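Local structure of Lmaj004091aaa (Leishmania major, 1XTP) at residues 99-103 / 120-124; 49-53 / 169-175; 104-108 / 163-167. The protein probably methylates the N-terminal amino group of proteins that begin with an X-Pro-Lys motif, using S-adenosyl-L-methionine as methyl donor. All blocks are in the same frame, centred on the assembly; numbering follows the deposited sequence.

Interaction 1 (99-103 / 120-124). With SAI (S-adenosyl-L-homoselenocysteine), chain B.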
loop_
_atom_site.group_PDB
_atom_site.type_symbol
_atom_site.label_atom_id
_atom_site.label_comp_id
_atom_site.label_asym_id
_atom_site.label_seq_id
_atom_site.Cartn_x
_atom_site.Cartn_y
_atom_site.Cartn_z
ATOM N N ASP A 99 2.018 -10.452 -1.096
ATOM C CA ASP A 99 0.945 -9.530 -1.453
ATOM C C ASP A 99 0.345 -8.999 -0.150
ATOM O O ASP A 99 -0.382 -9.717 0.543
ATOM C CB ASP A 99 -0.070 -10.316 -2.267
ATOM C CG ASP A 99 -1.106 -9.458 -2.901
ATOM O OD1 ASP A 99 -1.017 -8.212 -2.771
ATOM O OD2 ASP A 99 -2.009 -10.059 -3.540
ATOM N N CYS A 100 0.723 -7.763 0.205
ATOM C CA CYS A 100 0.340 -7.115 1.463
ATOM C C CYS A 100 -0.963 -6.344 1.295
ATOM O O CYS A 100 -1.149 -5.642 0.309
ATOM C CB CYS A 100 1.394 -6.100 1.902
ATOM S SG CYS A 100 2.993 -6.738 2.261
ATOM N N GLY A 101 -1.836 -6.432 2.289
ATOM C CA GLY A 101 -3.191 -5.902 2.146
ATOM C C GLY A 101 -3.837 -6.508 0.905
ATOM O O GLY A 101 -4.400 -5.802 0.085
ATOM N N ALA A 102 -3.743 -7.827 0.799
ATOM C CA ALA A 102 -4.106 -8.580 -0.407
ATOM C C ALA A 102 -5.584 -8.577 -0.771
ATOM O O ALA A 102 -5.922 -8.788 -1.930
ATOM C CB ALA A 102 -3.639 -10.001 -0.266
ATOM N N GLY A 103 -6.449 -8.358 0.224
ATOM C CA GLY A 103 -7.880 -8.410 0.024
ATOM C C GLY A 103 -8.285 -9.796 -0.421
ATOM O O GLY A 103 -8.011 -10.772 0.274
ATOM N N ASP A 120 2.973 -15.483 -1.184
ATOM C CA ASP A 120 2.271 -15.435 0.098
ATOM C C ASP A 120 1.340 -14.218 0.145
ATOM O O ASP A 120 1.576 -13.231 -0.543
ATOM C CB ASP A 120 3.260 -15.287 1.244
ATOM C CG ASP A 120 4.175 -16.449 1.384
ATOM O OD1 ASP A 120 3.853 -17.563 0.923
ATOM O OD2 ASP A 120 5.228 -16.254 2.022
ATOM N N LEU A 121 0.313 -14.289 0.989
ATOM C CA LEU A 121 -0.719 -13.237 1.116
ATOM C C LEU A 121 -0.800 -12.748 2.560
ATOM O O LEU A 121 -0.738 -13.558 3.482
ATOM C CB LEU A 121 -2.088 -13.795 0.744
ATOM C CG LEU A 121 -2.415 -13.841 -0.746
ATOM C CD1 LEU A 121 -1.780 -15.041 -1.393
ATOM C CD2 LEU A 121 -3.933 -13.848 -0.956
ATOM N N LEU A 122 -0.931 -11.432 2.744
ATOM C CA LEU A 122 -1.059 -10.830 4.059
ATOM C C LEU A 122 -2.316 -9.951 4.040
ATOM O O LEU A 122 -2.377 -9.012 3.281
ATOM C CB LEU A 122 0.188 -9.993 4.370
ATOM C CG LEU A 122 0.225 -9.242 5.722
ATOM C CD1 LEU A 122 1.646 -8.979 6.149
ATOM C CD2 LEU A 122 -0.536 -7.922 5.675
ATOM N N GLU A 123 -3.296 -10.250 4.884
ATOM C CA GLU A 123 -4.574 -9.550 4.857
ATOM C C GLU A 123 -5.202 -9.717 6.218
ATOM O O GLU A 123 -5.244 -10.834 6.708
ATOM C CB GLU A 123 -5.466 -10.175 3.785
ATOM C CG GLU A 123 -6.934 -9.763 3.815
ATOM C CD GLU A 123 -7.136 -8.252 3.741
ATOM O OE1 GLU A 123 -6.526 -7.624 2.857
ATOM O OE2 GLU A 123 -7.877 -7.698 4.591
ATOM N N PRO A 124 -5.617 -8.613 6.865
ATOM C CA PRO A 124 -6.191 -8.681 8.216
ATOM C C PRO A 124 -7.664 -9.007 8.303
ATOM O O PRO A 124 -8.134 -9.404 9.374
ATOM C CB PRO A 124 -5.963 -7.254 8.740
ATOM C CG PRO A 124 -6.076 -6.413 7.516
ATOM C CD PRO A 124 -5.441 -7.211 6.434
HETATM N N SAI B . -4.180 -4.804 -2.476
HETATM C CA SAI B . -5.448 -5.409 -2.977
HETATM C CB SAI B . -6.617 -4.940 -2.136
HETATM C CG SAI B . -6.889 -3.443 -2.133
HETATM SE SE SAI B . -8.441 -3.064 -0.980
HETATM C C SAI B . -5.766 -5.027 -4.414
HETATM O O SAI B . -5.221 -4.056 -4.939
HETATM O OXT SAI B . -6.599 -5.658 -5.063
HETATM C "C5'" SAI B . -7.417 -2.607 0.646
HETATM C "C4'" SAI B . -7.119 -3.820 1.532
HETATM O "O4'" SAI B . -6.307 -3.394 2.587
HETATM C "C3'" SAI B . -8.337 -4.457 2.182
HETATM O "O3'" SAI B . -8.354 -5.841 1.948
HETATM C "C2'" SAI B . -8.208 -4.203 3.665
HETATM O "O2'" SAI B . -8.737 -5.257 4.457
HETATM C "C1'" SAI B . -6.706 -4.098 3.751
HETATM N N9 SAI B . -6.206 -3.403 4.928
HETATM C C8 SAI B . -6.824 -2.386 5.622
HETATM N N7 SAI B . -6.023 -2.028 6.622
HETATM C C5 SAI B . -4.891 -2.793 6.569
HETATM C C6 SAI B . -3.740 -2.829 7.353
HETATM N N6 SAI B . -3.620 -2.001 8.392
HETATM N N1 SAI B . -2.738 -3.736 7.051
HETATM C C2 SAI B . -2.872 -4.617 5.986
HETATM N N3 SAI B . -4.015 -4.562 5.207
HETATM C C4 SAI B . -4.994 -3.661 5.496
#
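Asp99 and Leu122 pair through their backbones, with Leu122 N giving its hydrogen to Asp99 O at 2.8 Å. Asp99 N in turn donates to Asp120 O, so strands 96-100 and 118-123 run parallel, Asp99 beside Leu121 and Cys100 beside Leu122. Past the last pair the first strand turns off into a glycine-rich loop, yet Ala102 N still reaches back to Leu122 O (3.1 Å, 166° at the hydrogen).

Apolar contact is slight: Ala102 CB rests on Leu121 CD2 at 3.9 Å, on the face where Asp99 bonds to Thr108 of helix 106-115.

The carboxylate of Glu123 carries the polar contacts. With CG anti to the backbone N (chi1 168°) and a bend at the next bond, the chain curls over the loop and OE1 takes the Gly103 N-H from above the carboxylate plane (2.7 Å). The same OE1 accepts SAI O3' at 2.7 Å, while OE2 accepts SAI O2' at 2.6 Å and also Val125 N. Both ribose hydroxyls are thus gripped by one side chain. Gly101 O takes the SAI amino group at 2.8 Å.

A glycine-rich loop after the first strand and an acidic residue near the C-terminal end of the second form the classic cofactor site of Rossmann-like methyltransferases.

Interaction 2 (49-53 / 169-175). With SAI (S-adenosyl-L-homoselenocysteine), chain B.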
loop_
_atom_site.group_PDB
_atom_site.type_symbol
_atom_site.label_atom_id
_atom_site.label_comp_id
_atom_site.label_asym_id
_atom_site.label_seq_id
_atom_site.Cartn_x
_atom_site.Cartn_y
_atom_site.Cartn_z
ATOM N N TRP A 49 -8.038 4.741 14.846
ATOM C CA TRP A 49 -7.520 4.965 13.487
ATOM C C TRP A 49 -7.512 3.679 12.655
ATOM O O TRP A 49 -8.041 3.636 11.536
ATOM C CB TRP A 49 -6.119 5.537 13.576
ATOM C CG TRP A 49 -5.398 5.513 12.305
ATOM C CD1 TRP A 49 -4.490 4.588 11.906
ATOM C CD2 TRP A 49 -5.533 6.443 11.234
ATOM N NE1 TRP A 49 -4.056 4.865 10.644
ATOM C CE2 TRP A 49 -4.680 6.003 10.198
ATOM C CE3 TRP A 49 -6.325 7.588 11.028
ATOM C CZ2 TRP A 49 -4.567 6.676 8.991
ATOM C CZ3 TRP A 49 -6.218 8.263 9.817
ATOM C CH2 TRP A 49 -5.344 7.808 8.814
ATOM N N TYR A 50 -6.903 2.630 13.214
ATOM C CA TYR A 50 -6.873 1.322 12.572
ATOM C C TYR A 50 -8.194 0.591 12.687
ATOM O O TYR A 50 -8.658 0.020 11.703
ATOM C CB TYR A 50 -5.754 0.438 13.157
ATOM C CG TYR A 50 -4.387 0.856 12.746
ATOM C CD1 TYR A 50 -3.985 0.778 11.406
ATOM C CD2 TYR A 50 -3.471 1.312 13.678
ATOM C CE1 TYR A 50 -2.719 1.169 11.027
ATOM C CE2 TYR A 50 -2.205 1.700 13.312
ATOM C CZ TYR A 50 -1.833 1.631 11.976
ATOM O OH TYR A 50 -0.575 2.007 11.602
ATOM N N GLY A 51 -8.802 0.619 13.884
ATOM C CA GLY A 51 -10.033 -0.098 14.124
ATOM C C GLY A 51 -11.181 0.301 13.216
ATOM O O GLY A 51 -11.973 -0.533 12.781
ATOM N N LYS A 52 -11.299 1.591 12.964
ATOM C CA LYS A 52 -12.352 2.104 12.089
ATOM C C LYS A 52 -12.201 1.606 10.644
ATOM O O LYS A 52 -13.189 1.425 9.922
ATOM C CB LYS A 52 -12.318 3.630 12.104
ATOM C CG LYS A 52 -12.783 4.241 13.400
ATOM C CD LYS A 52 -12.735 5.742 13.325
ATOM C CE LYS A 52 -11.400 6.305 13.806
ATOM N NZ LYS A 52 -11.436 7.805 13.839
ATOM N N ALA A 53 -10.959 1.398 10.223
ATOM C CA ALA A 53 -10.683 0.962 8.850
ATOM C C ALA A 53 -11.032 -0.507 8.698
ATOM O O ALA A 53 -11.642 -0.907 7.704
ATOM C CB ALA A 53 -9.258 1.184 8.535
ATOM N N ILE A 169 -2.271 3.455 2.632
ATOM C CA ILE A 169 -3.153 4.539 3.062
ATOM C C ILE A 169 -3.714 4.341 4.477
ATOM O O ILE A 169 -4.073 5.318 5.140
ATOM C CB ILE A 169 -4.336 4.760 2.067
ATOM C CG1 ILE A 169 -5.226 3.507 1.955
ATOM C CG2 ILE A 169 -3.811 5.136 0.672
ATOM C CD1 ILE A 169 -6.552 3.750 1.254
ATOM N N TYR A 170 -3.745 3.093 4.951
ATOM C CA TYR A 170 -4.262 2.740 6.279
ATOM C C TYR A 170 -3.223 2.822 7.391
ATOM O O TYR A 170 -3.584 2.827 8.561
ATOM C CB TYR A 170 -4.887 1.340 6.236
ATOM C CG TYR A 170 -6.025 1.281 5.261
ATOM C CD1 TYR A 170 -7.177 2.001 5.498
ATOM C CD2 TYR A 170 -5.921 0.569 4.067
ATOM C CE1 TYR A 170 -8.227 1.996 4.598
ATOM C CE2 TYR A 170 -6.974 0.530 3.155
ATOM C CZ TYR A 170 -8.116 1.270 3.423
ATOM O OH TYR A 170 -9.174 1.291 2.550
ATOM N N LEU A 171 -1.948 2.889 7.020
ATOM C CA LEU A 171 -0.871 3.008 7.983
ATOM C C LEU A 171 -0.694 4.434 8.492
ATOM O O LEU A 171 -0.757 5.379 7.712
ATOM C CB LEU A 171 0.458 2.528 7.379
ATOM C CG LEU A 171 0.598 1.050 7.014
ATOM C CD1 LEU A 171 1.811 0.825 6.093
ATOM C CD2 LEU A 171 0.702 0.164 8.274
ATOM N N THR A 172 -0.445 4.585 9.797
ATOM C CA THR A 172 0.067 5.869 10.300
ATOM C C THR A 172 1.436 6.089 9.690
ATOM O O THR A 172 2.053 5.151 9.206
ATOM C CB THR A 172 0.214 5.904 11.801
ATOM O OG1 THR A 172 1.274 5.030 12.221
ATOM C CG2 THR A 172 -1.092 5.502 12.470
ATOM N N ASP A 173 1.943 7.311 9.726
ATOM C CA ASP A 173 3.272 7.560 9.175
ATOM C C ASP A 173 4.349 6.810 9.948
ATOM O O ASP A 173 5.320 6.323 9.345
ATOM C CB ASP A 173 3.612 9.052 9.196
ATOM C CG ASP A 173 2.966 9.829 8.068
ATOM O OD1 ASP A 173 2.319 9.233 7.188
ATOM O OD2 ASP A 173 3.100 11.064 8.086
ATOM N N ALA A 174 4.213 6.791 11.277
ATOM C CA ALA A 174 5.124 6.056 12.130
ATOM C C ALA A 174 5.190 4.591 11.727
ATOM O O ALA A 174 6.278 4.026 11.650
ATOM C CB ALA A 174 4.697 6.171 13.616
ATOM N N ASP A 175 4.027 3.976 11.482
ATOM C CA ASP A 175 3.960 2.555 11.145
ATOM C C ASP A 175 4.362 2.284 9.695
ATOM O O ASP A 175 4.856 1.206 9.406
ATOM C CB ASP A 175 2.578 1.990 11.443
ATOM C CG ASP A 175 2.322 1.850 12.942
ATOM O OD1 ASP A 175 3.294 1.911 13.723
ATOM O OD2 ASP A 175 1.157 1.680 13.342
HETATM N N SAI B . -4.180 -4.804 -2.476
HETATM C CA SAI B . -5.448 -5.409 -2.977
HETATM C CB SAI B . -6.617 -4.940 -2.136
HETATM C CG SAI B . -6.889 -3.443 -2.133
HETATM SE SE SAI B . -8.441 -3.064 -0.980
HETATM C C SAI B . -5.766 -5.027 -4.414
HETATM O O SAI B . -5.221 -4.056 -4.939
HETATM O OXT SAI B . -6.599 -5.658 -5.063
HETATM C "C5'" SAI B . -7.417 -2.607 0.646
HETATM C "C4'" SAI B . -7.119 -3.820 1.532
HETATM O "O4'" SAI B . -6.307 -3.394 2.587
HETATM C "C3'" SAI B . -8.337 -4.457 2.182
HETATM O "O3'" SAI B . -8.354 -5.841 1.948
HETATM C "C2'" SAI B . -8.208 -4.203 3.665
HETATM O "O2'" SAI B . -8.737 -5.257 4.457
HETATM C "C1'" SAI B . -6.706 -4.098 3.751
HETATM N N9 SAI B . -6.206 -3.403 4.928
HETATM C C8 SAI B . -6.824 -2.386 5.622
HETATM N N7 SAI B . -6.023 -2.028 6.622
HETATM C C5 SAI B . -4.891 -2.793 6.569
HETATM C C6 SAI B . -3.740 -2.829 7.353
HETATM N N6 SAI B . -3.620 -2.001 8.392
HETATM N N1 SAI B . -2.738 -3.736 7.051
HETATM C C2 SAI B . -2.872 -4.617 5.986
HETATM N N3 SAI B . -4.015 -4.562 5.207
HETATM C C4 SAI B . -4.994 -3.661 5.496
#
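Tyr50, Tyr170 and Trp49 bring helix 49-58 onto the loop that leads into helix 173-186, closing the adenine end of the cofactor pocket in this Rossmann-like methyltransferase.

Tyr50 loses most surface here. Its ring spans the gap with CE1 close to Tyr170 O (3.1 Å), and its hydroxyl sits between two partners: it accepts a nearly straight bond from Thr172 N (3.1 Å), and Tyr50 OH makes a very short contact with Asp175 OD2, 2.5 Å, a length to be taken with caution. That carboxylate meets the ring at its edge, the two planes only 18° apart. Trp49 CD1 lies over the centre of one face of Tyr50.

Tyr170 turns its ring to the ligand: SAI C8 lies over one face, 3.5 Å from CD2, and Ala53 CB touches CD1 at 3.8 Å. Its hydroxyl bonds to Asp211 and Trp57.

Trp49, with CG anti to the backbone N (chi1 167°), brings its indole to the loop. Trp49 NE1 donates to Tyr170 O at 3.0 Å, a bent bond (133°) arriving from above the carbonyl plane; NE1 and CD1 also pack on Thr172 CG2.

Thr172 is the N-cap of helix 173-186, its OG1 accepting from Asp175 N at 3.0 Å.

Interaction 3 (104-108 / 163-167). With SAI (S-adenosyl-L-homoselenocysteine), chain B.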
loop_
_atom_site.group_PDB
_atom_site.type_symbol
_atom_site.label_atom_id
_atom_site.label_comp_id
_atom_site.label_asym_id
_atom_site.label_seq_id
_atom_site.Cartn_x
_atom_site.Cartn_y
_atom_site.Cartn_z
ATOM N N ILE A 104 -8.925 -9.888 -1.582
ATOM C CA ILE A 104 -9.347 -11.198 -2.122
ATOM C C ILE A 104 -8.303 -11.824 -3.048
ATOM O O ILE A 104 -8.621 -12.765 -3.776
ATOM C CB ILE A 104 -10.690 -11.120 -2.893
ATOM C CG1 ILE A 104 -10.554 -10.231 -4.127
ATOM C CG2 ILE A 104 -11.818 -10.651 -1.978
ATOM C CD1 ILE A 104 -11.665 -10.422 -5.095
ATOM N N GLY A 105 -7.086 -11.274 -3.049
ATOM C CA GLY A 105 -5.961 -11.846 -3.803
ATOM C C GLY A 105 -5.939 -11.486 -5.274
ATOM O O GLY A 105 -5.403 -12.239 -6.086
ATOM N N ARG A 106 -6.513 -10.332 -5.613
ATOM C CA ARG A 106 -6.602 -9.860 -6.997
ATOM C C ARG A 106 -5.253 -9.713 -7.701
ATOM O O ARG A 106 -5.096 -10.131 -8.874
ATOM C CB ARG A 106 -7.322 -8.504 -7.030
ATOM C CG ARG A 106 -7.525 -7.917 -8.447
ATOM C CD ARG A 106 -8.086 -6.480 -8.369
ATOM N NE ARG A 106 -7.088 -5.571 -7.799
ATOM C CZ ARG A 106 -6.146 -4.928 -8.484
ATOM N NH1 ARG A 106 -6.054 -5.020 -9.801
ATOM N NH2 ARG A 106 -5.294 -4.157 -7.831
ATOM N N ILE A 107 -4.292 -9.083 -7.017
ATOM C CA ILE A 107 -2.983 -8.903 -7.587
ATOM C C ILE A 107 -2.228 -10.257 -7.701
ATOM O O ILE A 107 -1.568 -10.535 -8.714
ATOM C CB ILE A 107 -2.155 -7.837 -6.799
ATOM C CG1 ILE A 107 -2.867 -6.470 -6.854
ATOM C CG2 ILE A 107 -0.718 -7.726 -7.389
ATOM C CD1 ILE A 107 -2.309 -5.426 -5.902
ATOM N N THR A 108 -2.326 -11.082 -6.672
ATOM C CA THR A 108 -1.731 -12.415 -6.699
ATOM C C THR A 108 -2.335 -13.258 -7.829
ATOM O O THR A 108 -1.600 -13.882 -8.585
ATOM C CB THR A 108 -1.882 -13.143 -5.345
ATOM O OG1 THR A 108 -1.262 -12.362 -4.320
ATOM C CG2 THR A 108 -1.220 -14.551 -5.369
ATOM N N VAL A 163 4.646 -6.601 -2.522
ATOM C CA VAL A 163 3.637 -5.747 -3.107
ATOM C C VAL A 163 2.824 -4.994 -2.033
ATOM O O VAL A 163 2.249 -5.604 -1.162
ATOM C CB VAL A 163 2.684 -6.605 -3.984
ATOM C CG1 VAL A 163 1.584 -5.745 -4.566
ATOM C CG2 VAL A 163 3.492 -7.266 -5.086
ATOM N N ILE A 164 2.802 -3.665 -2.108
ATOM C CA ILE A 164 1.989 -2.845 -1.222
ATOM C C ILE A 164 1.180 -1.892 -2.111
ATOM O O ILE A 164 1.647 -0.822 -2.504
ATOM C CB ILE A 164 2.860 -2.060 -0.195
ATOM C CG1 ILE A 164 3.909 -2.967 0.480
ATOM C CG2 ILE A 164 1.972 -1.397 0.879
ATOM C CD1 ILE A 164 4.860 -2.225 1.418
ATOM N N GLN A 165 -0.034 -2.293 -2.445
ATOM C CA GLN A 165 -0.863 -1.537 -3.367
ATOM C C GLN A 165 -2.192 -1.219 -2.743
ATOM O O GLN A 165 -2.885 -2.127 -2.276
ATOM C CB GLN A 165 -1.098 -2.315 -4.660
ATOM C CG GLN A 165 -2.142 -1.639 -5.566
ATOM C CD GLN A 165 -2.029 -2.022 -7.041
ATOM O OE1 GLN A 165 -1.180 -2.832 -7.429
ATOM N NE2 GLN A 165 -2.896 -1.423 -7.875
ATOM N N TRP A 166 -2.546 0.067 -2.761
ATOM C CA TRP A 166 -3.841 0.554 -2.266
ATOM C C TRP A 166 -4.114 0.135 -0.800
ATOM O O TRP A 166 -5.249 -0.118 -0.401
ATOM C CB TRP A 166 -4.976 0.145 -3.222
ATOM C CG TRP A 166 -5.031 0.995 -4.491
ATOM C CD1 TRP A 166 -4.753 2.323 -4.599
ATOM C CD2 TRP A 166 -5.398 0.558 -5.803
ATOM N NE1 TRP A 166 -4.904 2.741 -5.900
ATOM C CE2 TRP A 166 -5.308 1.679 -6.661
ATOM C CE3 TRP A 166 -5.798 -0.671 -6.339
ATOM C CZ2 TRP A 166 -5.600 1.610 -8.022
ATOM C CZ3 TRP A 166 -6.082 -0.740 -7.700
ATOM C CH2 TRP A 166 -5.981 0.398 -8.524
ATOM N N THR A 167 -3.056 0.090 -0.003
ATOM C CA THR A 167 -3.167 -0.382 1.368
ATOM C C THR A 167 -2.322 0.449 2.336
ATOM O O THR A 167 -2.683 0.597 3.492
ATOM C CB THR A 167 -2.879 -1.919 1.433
ATOM O OG1 THR A 167 -3.374 -2.475 2.660
ATOM C CG2 THR A 167 -1.391 -2.218 1.247
HETATM N N SAI B . -4.180 -4.804 -2.476
HETATM C CA SAI B . -5.448 -5.409 -2.977
HETATM C CB SAI B . -6.617 -4.940 -2.136
HETATM C CG SAI B . -6.889 -3.443 -2.133
HETATM SE SE SAI B . -8.441 -3.064 -0.980
HETATM C C SAI B . -5.766 -5.027 -4.414
HETATM O O SAI B . -5.221 -4.056 -4.939
HETATM O OXT SAI B . -6.599 -5.658 -5.063
HETATM C "C5'" SAI B . -7.417 -2.607 0.646
HETATM C "C4'" SAI B . -7.119 -3.820 1.532
HETATM O "O4'" SAI B . -6.307 -3.394 2.587
HETATM C "C3'" SAI B . -8.337 -4.457 2.182
HETATM O "O3'" SAI B . -8.354 -5.841 1.948
HETATM C "C2'" SAI B . -8.208 -4.203 3.665
HETATM O "O2'" SAI B . -8.737 -5.257 4.457
HETATM C "C1'" SAI B . -6.706 -4.098 3.751
HETATM N N9 SAI B . -6.206 -3.403 4.928
HETATM C C8 SAI B . -6.824 -2.386 5.622
HETATM N N7 SAI B . -6.023 -2.028 6.622
HETATM C C5 SAI B . -4.891 -2.793 6.569
HETATM C C6 SAI B . -3.740 -2.829 7.353
HETATM N N6 SAI B . -3.620 -2.001 8.392
HETATM N N1 SAI B . -2.738 -3.736 7.051
HETATM C C2 SAI B . -2.872 -4.617 5.986
HETATM N N3 SAI B . -4.015 -4.562 5.207
HETATM C C4 SAI B . -4.994 -3.661 5.496
#
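The Gln165 amide lies at the edge of the Arg106 guanidinium, NE2 near its plane and 3.6 Å from Arg106 NH2. The two donors turn to different acceptors: NH2 to SAI O, Gln165 NE2 to Asp78, which also forms a salt bridge with Arg106 NH1. The SAI carboxylate also lies at the guanidinium edge, held by two bonds, Arg106 NE to SAI OXT at 2.8 Å and Arg106 NH2 to SAI O at 2.9 Å, the second almost straight (170°). Trp166 spreads its indole beside them. One face carries Gln165 NE2, 3.2 Å above the ring plane and offset toward the rim; SAI O lies at an edge, and Trp166 CZ3 comes to 3.5 Å from Arg106 NH2.

Arg106 CG points away from the backbone N (chi1 -178°), and the bend at chi3 then turns NE and NH2 toward the two oxygens. Ile107 packs alongside: its CD1 lies 3.2 Å from Gln165 OE1 and meets Val163 CG1 tip to tip at 4.1 Å.

The last strand residue, Gln165, accepts the SAI amino group through its O, and Thr167 OG1 in the loop beyond donates to SAI O4' (3.1 Å). The roles predicted for Arg106 and Gln165 in binding S-adenosyl-L-methionine fit this geometry.

The contact sets the first turn of helix 106-115 against the end of strand 159-165, which lies in the sheet between strands 96-100 and 191-198; Val163 pairs with Cys100 on one side, and Ile164 with Phe194 on the other.

How the interactions relate
All three contacts line one SAI site. Interactions 1 and 3 are close neighbours, their centres about 7 Å apart, and share the seven-stranded sheet: strands 118-123, 96-100 and 159-165 lie side by side, and helix 106-115 is the crossover between the first two. Gly101 CA packs on Thr167 OG1 where they touch. Along the chain their segments alternate, whereas interaction 2 closes a loop enclosing both. Its centre is about 16 Å from that of interaction 1 and 17 Å from that of interaction 3, though 169-175 follows soon after 163-167. The sheet ends thus hold the ribose and amino-acid portion, while the loop at 169-175, backed by helix 49-58, packs on the adenine.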